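Local coordinates for testis-expressed protein 101 (Mus musculus, PDB 7BPS) that controls binding of sperm to the zona pellucida and migration of spermatozoa into the oviduct, probably through the adhesion molecule ADAM3, at residues Thr141-Gly154 / Pro182-Phe194. Residues are numbered along the deposited sequence; the frame is centred on the assembly and turned at random.
Sequences TTQCYQGRLEFSGG and PMTVKETCSYQSF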
loop_
_atom_site.group_PDB
_atom_site.type_symbol
_atom_site.label_atom_id
_atom_site.label_comp_id
_atom_site.label_asym_id
_atom_site.label_seq_id
_atom_site.Cartn_x
_atom_site.Cartn_y
_atom_site.Cartn_z
ATOM N N THR A 141 -15.573 8.695 -11.303
ATOM C CA THR A 141 -15.761 8.141 -9.937
ATOM C C THR A 141 -17.162 7.540 -9.909
ATOM O O THR A 141 -18.026 8.084 -10.583
ATOM C CB THR A 141 -15.475 9.193 -8.863
ATOM O OG1 THR A 141 -16.213 10.361 -9.205
ATOM C CG2 THR A 141 -14.001 9.534 -8.764
ATOM N N THR A 142 -17.340 6.421 -9.214
ATOM C CA THR A 142 -18.615 5.676 -9.132
ATOM C C THR A 142 -19.281 5.878 -7.768
ATOM O O THR A 142 -20.480 5.612 -7.697
ATOM C CB THR A 142 -18.390 4.187 -9.422
ATOM O OG1 THR A 142 -17.517 3.626 -8.432
ATOM C CG2 THR A 142 -17.825 3.930 -10.806
ATOM N N GLN A 143 -18.569 6.298 -6.720
ATOM C CA GLN A 143 -19.095 6.194 -5.314
ATOM C C GLN A 143 -18.277 7.046 -4.332
ATOM O O GLN A 143 -17.137 7.394 -4.646
ATOM C CB GLN A 143 -19.113 4.727 -4.837
ATOM C CG GLN A 143 -17.754 4.030 -4.791
ATOM C CD GLN A 143 -17.753 2.594 -4.297
ATOM O OE1 GLN A 143 -16.790 2.103 -3.697
ATOM N NE2 GLN A 143 -18.815 1.875 -4.579
ATOM N N CYS A 144 -18.866 7.402 -3.192
ATOM C CA CYS A 144 -18.119 7.760 -1.966
ATOM C C CYS A 144 -17.776 6.464 -1.250
ATOM O O CYS A 144 -18.584 5.525 -1.272
ATOM C CB CYS A 144 -18.886 8.711 -1.066
ATOM S SG CYS A 144 -19.248 10.312 -1.849
ATOM N N TYR A 145 -16.575 6.411 -0.706
ATOM C CA TYR A 145 -16.005 5.250 0.007
ATOM C C TYR A 145 -15.472 5.738 1.353
ATOM O O TYR A 145 -14.818 6.771 1.392
ATOM C CB TYR A 145 -14.968 4.566 -0.882
ATOM C CG TYR A 145 -14.157 3.481 -0.225
ATOM C CD1 TYR A 145 -13.058 3.788 0.537
ATOM C CD2 TYR A 145 -14.466 2.147 -0.387
ATOM C CE1 TYR A 145 -12.261 2.809 1.088
ATOM C CE2 TYR A 145 -13.676 1.151 0.155
ATOM C CZ TYR A 145 -12.579 1.479 0.918
ATOM O OH TYR A 145 -11.790 0.513 1.486
ATOM N N GLN A 146 -15.827 5.011 2.416
ATOM C CA GLN A 146 -15.265 5.131 3.788
ATOM C C GLN A 146 -14.848 3.727 4.217
ATOM O O GLN A 146 -15.747 2.910 4.454
ATOM C CB GLN A 146 -16.290 5.717 4.767
ATOM C CG GLN A 146 -16.857 7.063 4.322
ATOM C CD GLN A 146 -18.093 6.890 3.473
ATOM O OE1 GLN A 146 -18.888 6.000 3.734
ATOM N NE2 GLN A 146 -18.265 7.722 2.457
ATOM N N GLY A 147 -13.549 3.447 4.231
ATOM C CA GLY A 147 -13.024 2.101 4.470
ATOM C C GLY A 147 -11.932 2.058 5.522
ATOM O O GLY A 147 -11.375 3.121 5.905
ATOM N N ARG A 148 -11.628 0.836 5.939
ATOM C CA ARG A 148 -10.574 0.496 6.920
ATOM C C ARG A 148 -9.840 -0.708 6.347
ATOM O O ARG A 148 -10.500 -1.672 5.920
ATOM C CB ARG A 148 -11.195 0.312 8.316
ATOM C CG ARG A 148 -10.230 -0.022 9.443
ATOM C CD ARG A 148 -10.748 0.415 10.807
ATOM N NE ARG A 148 -10.095 1.666 11.186
ATOM C CZ ARG A 148 -10.680 2.861 11.316
ATOM N NH1 ARG A 148 -11.978 3.040 11.130
ATOM N NH2 ARG A 148 -9.943 3.891 11.685
ATOM N N LEU A 149 -8.512 -0.603 6.272
ATOM C CA LEU A 149 -7.627 -1.683 5.814
ATOM C C LEU A 149 -6.859 -2.181 7.022
ATOM O O LEU A 149 -6.191 -1.370 7.644
ATOM C CB LEU A 149 -6.694 -1.176 4.717
ATOM C CG LEU A 149 -7.398 -0.670 3.459
ATOM C CD1 LEU A 149 -6.366 -0.269 2.423
ATOM C CD2 LEU A 149 -8.367 -1.700 2.892
ATOM N N GLU A 150 -6.973 -3.478 7.293
ATOM C CA GLU A 150 -6.307 -4.198 8.407
ATOM C C GLU A 150 -5.136 -4.977 7.806
ATOM O O GLU A 150 -5.392 -5.849 6.960
ATOM C CB GLU A 150 -7.369 -5.122 9.006
ATOM C CG GLU A 150 -7.286 -5.323 10.475
ATOM C CD GLU A 150 -7.606 -4.035 11.189
ATOM O OE1 GLU A 150 -8.731 -3.468 10.959
ATOM O OE2 GLU A 150 -6.710 -3.597 11.966
ATOM N N PHE A 151 -3.900 -4.654 8.161
ATOM C CA PHE A 151 -2.694 -5.390 7.708
ATOM C C PHE A 151 -2.091 -6.192 8.861
ATOM O O PHE A 151 -2.066 -5.695 9.999
ATOM C CB PHE A 151 -1.667 -4.434 7.127
ATOM C CG PHE A 151 -2.174 -3.691 5.924
ATOM C CD1 PHE A 151 -2.047 -4.234 4.666
ATOM C CD2 PHE A 151 -2.754 -2.443 6.062
ATOM C CE1 PHE A 151 -2.479 -3.525 3.560
ATOM C CE2 PHE A 151 -3.171 -1.732 4.952
ATOM C CZ PHE A 151 -3.046 -2.275 3.707
ATOM N N SER A 152 -1.655 -7.416 8.568
ATOM C CA SER A 152 -1.078 -8.350 9.569
ATOM C C SER A 152 0.001 -9.189 8.905
ATOM O O SER A 152 0.020 -9.292 7.689
ATOM C CB SER A 152 -2.127 -9.192 10.269
ATOM O OG SER A 152 -2.960 -9.812 9.327
ATOM N N GLY A 153 0.942 -9.674 9.704
ATOM C CA GLY A 153 2.069 -10.485 9.224
ATOM C C GLY A 153 3.246 -9.598 8.922
ATOM O O GLY A 153 3.042 -8.376 8.794
ATOM N N GLY A 154 4.428 -10.210 8.868
ATOM C CA GLY A 154 5.666 -9.617 8.349
ATOM C C GLY A 154 6.183 -8.526 9.244
ATOM O O GLY A 154 7.039 -7.775 8.754
ATOM N N PRO A 182 4.480 -10.360 2.211
ATOM C CA PRO A 182 4.323 -11.065 3.479
ATOM C C PRO A 182 3.124 -10.580 4.297
ATOM O O PRO A 182 2.907 -11.133 5.334
ATOM C CB PRO A 182 5.637 -10.750 4.201
ATOM C CG PRO A 182 5.989 -9.368 3.722
ATOM C CD PRO A 182 5.461 -9.278 2.296
ATOM N N MET A 183 2.374 -9.588 3.803
ATOM C CA MET A 183 1.254 -8.960 4.551
ATOM C C MET A 183 -0.065 -9.586 4.106
ATOM O O MET A 183 -0.208 -9.891 2.928
ATOM C CB MET A 183 1.171 -7.450 4.310
ATOM C CG MET A 183 2.360 -6.665 4.804
ATOM S SD MET A 183 2.122 -4.899 4.501
ATOM C CE MET A 183 3.075 -4.666 3.003
ATOM N N THR A 184 -0.995 -9.742 5.041
ATOM C CA THR A 184 -2.411 -10.106 4.808
ATOM C C THR A 184 -3.232 -8.822 4.936
ATOM O O THR A 184 -2.854 -7.984 5.796
ATOM C CB THR A 184 -2.785 -11.202 5.813
ATOM O OG1 THR A 184 -1.947 -12.303 5.468
ATOM C CG2 THR A 184 -4.239 -11.601 5.789
ATOM N N VAL A 185 -4.316 -8.711 4.163
ATOM C CA VAL A 185 -5.215 -7.521 4.083
ATOM C C VAL A 185 -6.639 -7.959 4.319
ATOM O O VAL A 185 -7.094 -8.819 3.561
ATOM C CB VAL A 185 -5.204 -6.813 2.705
ATOM C CG1 VAL A 185 -5.489 -5.331 2.885
ATOM C CG2 VAL A 185 -3.918 -7.032 1.943
ATOM N N LYS A 186 -7.328 -7.272 5.219
ATOM C CA LYS A 186 -8.805 -7.307 5.361
ATOM C C LYS A 186 -9.322 -5.904 5.048
ATOM O O LYS A 186 -8.699 -4.931 5.491
ATOM C CB LYS A 186 -9.223 -7.767 6.760
ATOM C CG LYS A 186 -8.956 -9.246 7.056
ATOM C CD LYS A 186 -9.979 -9.919 7.992
ATOM C CE LYS A 186 -9.463 -11.183 8.659
ATOM N NZ LYS A 186 -8.522 -10.872 9.763
ATOM N N GLU A 187 -10.404 -5.804 4.293
ATOM C CA GLU A 187 -11.005 -4.513 3.901
ATOM C C GLU A 187 -12.444 -4.542 4.397
ATOM O O GLU A 187 -13.124 -5.515 4.123
ATOM C CB GLU A 187 -10.916 -4.289 2.382
ATOM C CG GLU A 187 -11.668 -3.040 1.921
ATOM C CD GLU A 187 -11.453 -2.622 0.473
ATOM O OE1 GLU A 187 -10.606 -3.227 -0.206
ATOM O OE2 GLU A 187 -12.142 -1.679 0.025
ATOM N N THR A 188 -12.887 -3.490 5.073
ATOM C CA THR A 188 -14.309 -3.276 5.429
ATOM C C THR A 188 -14.614 -1.849 4.982
ATOM O O THR A 188 -13.659 -1.030 4.945
ATOM C CB THR A 188 -14.558 -3.575 6.921
ATOM O OG1 THR A 188 -13.662 -2.764 7.668
ATOM C CG2 THR A 188 -14.281 -5.016 7.313
ATOM N N CYS A 189 -15.855 -1.551 4.619
ATOM C CA CYS A 189 -16.200 -0.185 4.174
ATOM C C CYS A 189 -17.697 0.072 4.262
ATOM O O CYS A 189 -18.488 -0.904 4.362
ATOM C CB CYS A 189 -15.679 0.055 2.758
ATOM S SG CYS A 189 -16.890 -0.240 1.448
ATOM N N SER A 190 -18.033 1.356 4.227
ATOM C CA SER A 190 -19.294 1.909 3.683
ATOM C C SER A 190 -19.010 2.549 2.328
ATOM O O SER A 190 -17.884 3.102 2.111
ATOM C CB SER A 190 -19.850 2.951 4.593
ATOM O OG SER A 190 -20.057 2.403 5.853
ATOM N N TYR A 191 -20.031 2.588 1.495
ATOM C CA TYR A 191 -19.974 3.240 0.173
ATOM C C TYR A 191 -21.373 3.719 -0.176
ATOM O O TYR A 191 -22.356 3.163 0.298
ATOM C CB TYR A 191 -19.375 2.297 -0.868
ATOM C CG TYR A 191 -20.233 1.108 -1.209
ATOM C CD1 TYR A 191 -20.230 -0.035 -0.417
ATOM C CD2 TYR A 191 -21.026 1.119 -2.352
ATOM C CE1 TYR A 191 -21.012 -1.134 -0.737
ATOM C CE2 TYR A 191 -21.798 0.024 -2.693
ATOM C CZ TYR A 191 -21.772 -1.107 -1.895
ATOM O OH TYR A 191 -22.520 -2.178 -2.235
ATOM N N GLN A 192 -21.424 4.784 -0.967
ATOM C CA GLN A 192 -22.672 5.374 -1.494
ATOM C C GLN A 192 -22.449 5.522 -2.992
ATOM O O GLN A 192 -21.686 6.439 -3.344
ATOM C CB GLN A 192 -22.944 6.715 -0.799
ATOM C CG GLN A 192 -23.048 6.637 0.717
ATOM C CD GLN A 192 -21.720 6.677 1.421
ATOM O OE1 GLN A 192 -21.436 5.811 2.246
ATOM N NE2 GLN A 192 -20.920 7.688 1.115
ATOM N N SER A 193 -23.006 4.609 -3.797
ATOM C CA SER A 193 -22.959 4.628 -5.284
ATOM C C SER A 193 -23.674 5.870 -5.784
ATOM O O SER A 193 -24.638 6.255 -5.135
ATOM C CB SER A 193 -23.595 3.434 -5.933
ATOM O OG SER A 193 -23.237 2.251 -5.246
ATOM N N PHE A 194 -23.204 6.392 -6.910
ATOM C CA PHE A 194 -23.901 7.365 -7.775
ATOM C C PHE A 194 -24.684 6.555 -8.824
ATOM O O PHE A 194 -25.870 6.814 -9.011
ATOM C CB PHE A 194 -22.884 8.312 -8.425
ATOM C CG PHE A 194 -21.768 8.849 -7.558
ATOM C CD1 PHE A 194 -21.937 9.044 -6.197
ATOM C CD2 PHE A 194 -20.534 9.169 -8.118
ATOM C CE1 PHE A 194 -20.905 9.544 -5.413
ATOM C CE2 PHE A 194 -19.496 9.660 -7.335
ATOM C CZ PHE A 194 -19.683 9.841 -5.984
#
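Y145 gives its hydroxyl to E187 across two antiparallel strands, 143-152 and 183-193. Y145 OH lies 2.7 Å from E187 OE2 and meets the carboxylate from above its plane. Ring and carboxylate planes stand 82° apart. The backbone amides of L173 and M174 hold OE2 and OE1 of E187. Y145 reaches it because CG lies anti to the backbone N (chi1 172°), which lays the ring past G147, a residue with no side chain. C189 CB packs 3.5 Å from Y145 CE2, and the C189 sulfur, in a disulfide with C171, sits obliquely to the ring.

The tight part of this face is built by Y145, L149, F151, V185 and E187. L149 CD2 rests on the CB and CG of E187. F151 CE1 lies 3.6 Å from V185 CG1, and L149 and F151 also pack on strand 37-46 of the first domain. Y191 and S193, at the far end of the same face, are exposed. The other face is looser. There the E150 and K186 side chains meet at their CB atoms, 3.9 Å apart, and diverge beyond.

At the C-terminal end of 183-193, where 143-152 begins, F194 lays one ring face over the T142-Q143 peptide. C144, disulfide-bonded to C120, pairs with Q192 beside it. Long, disulfide-pinned antiparallel strands characterise the three-finger Ly6/uPAR fold.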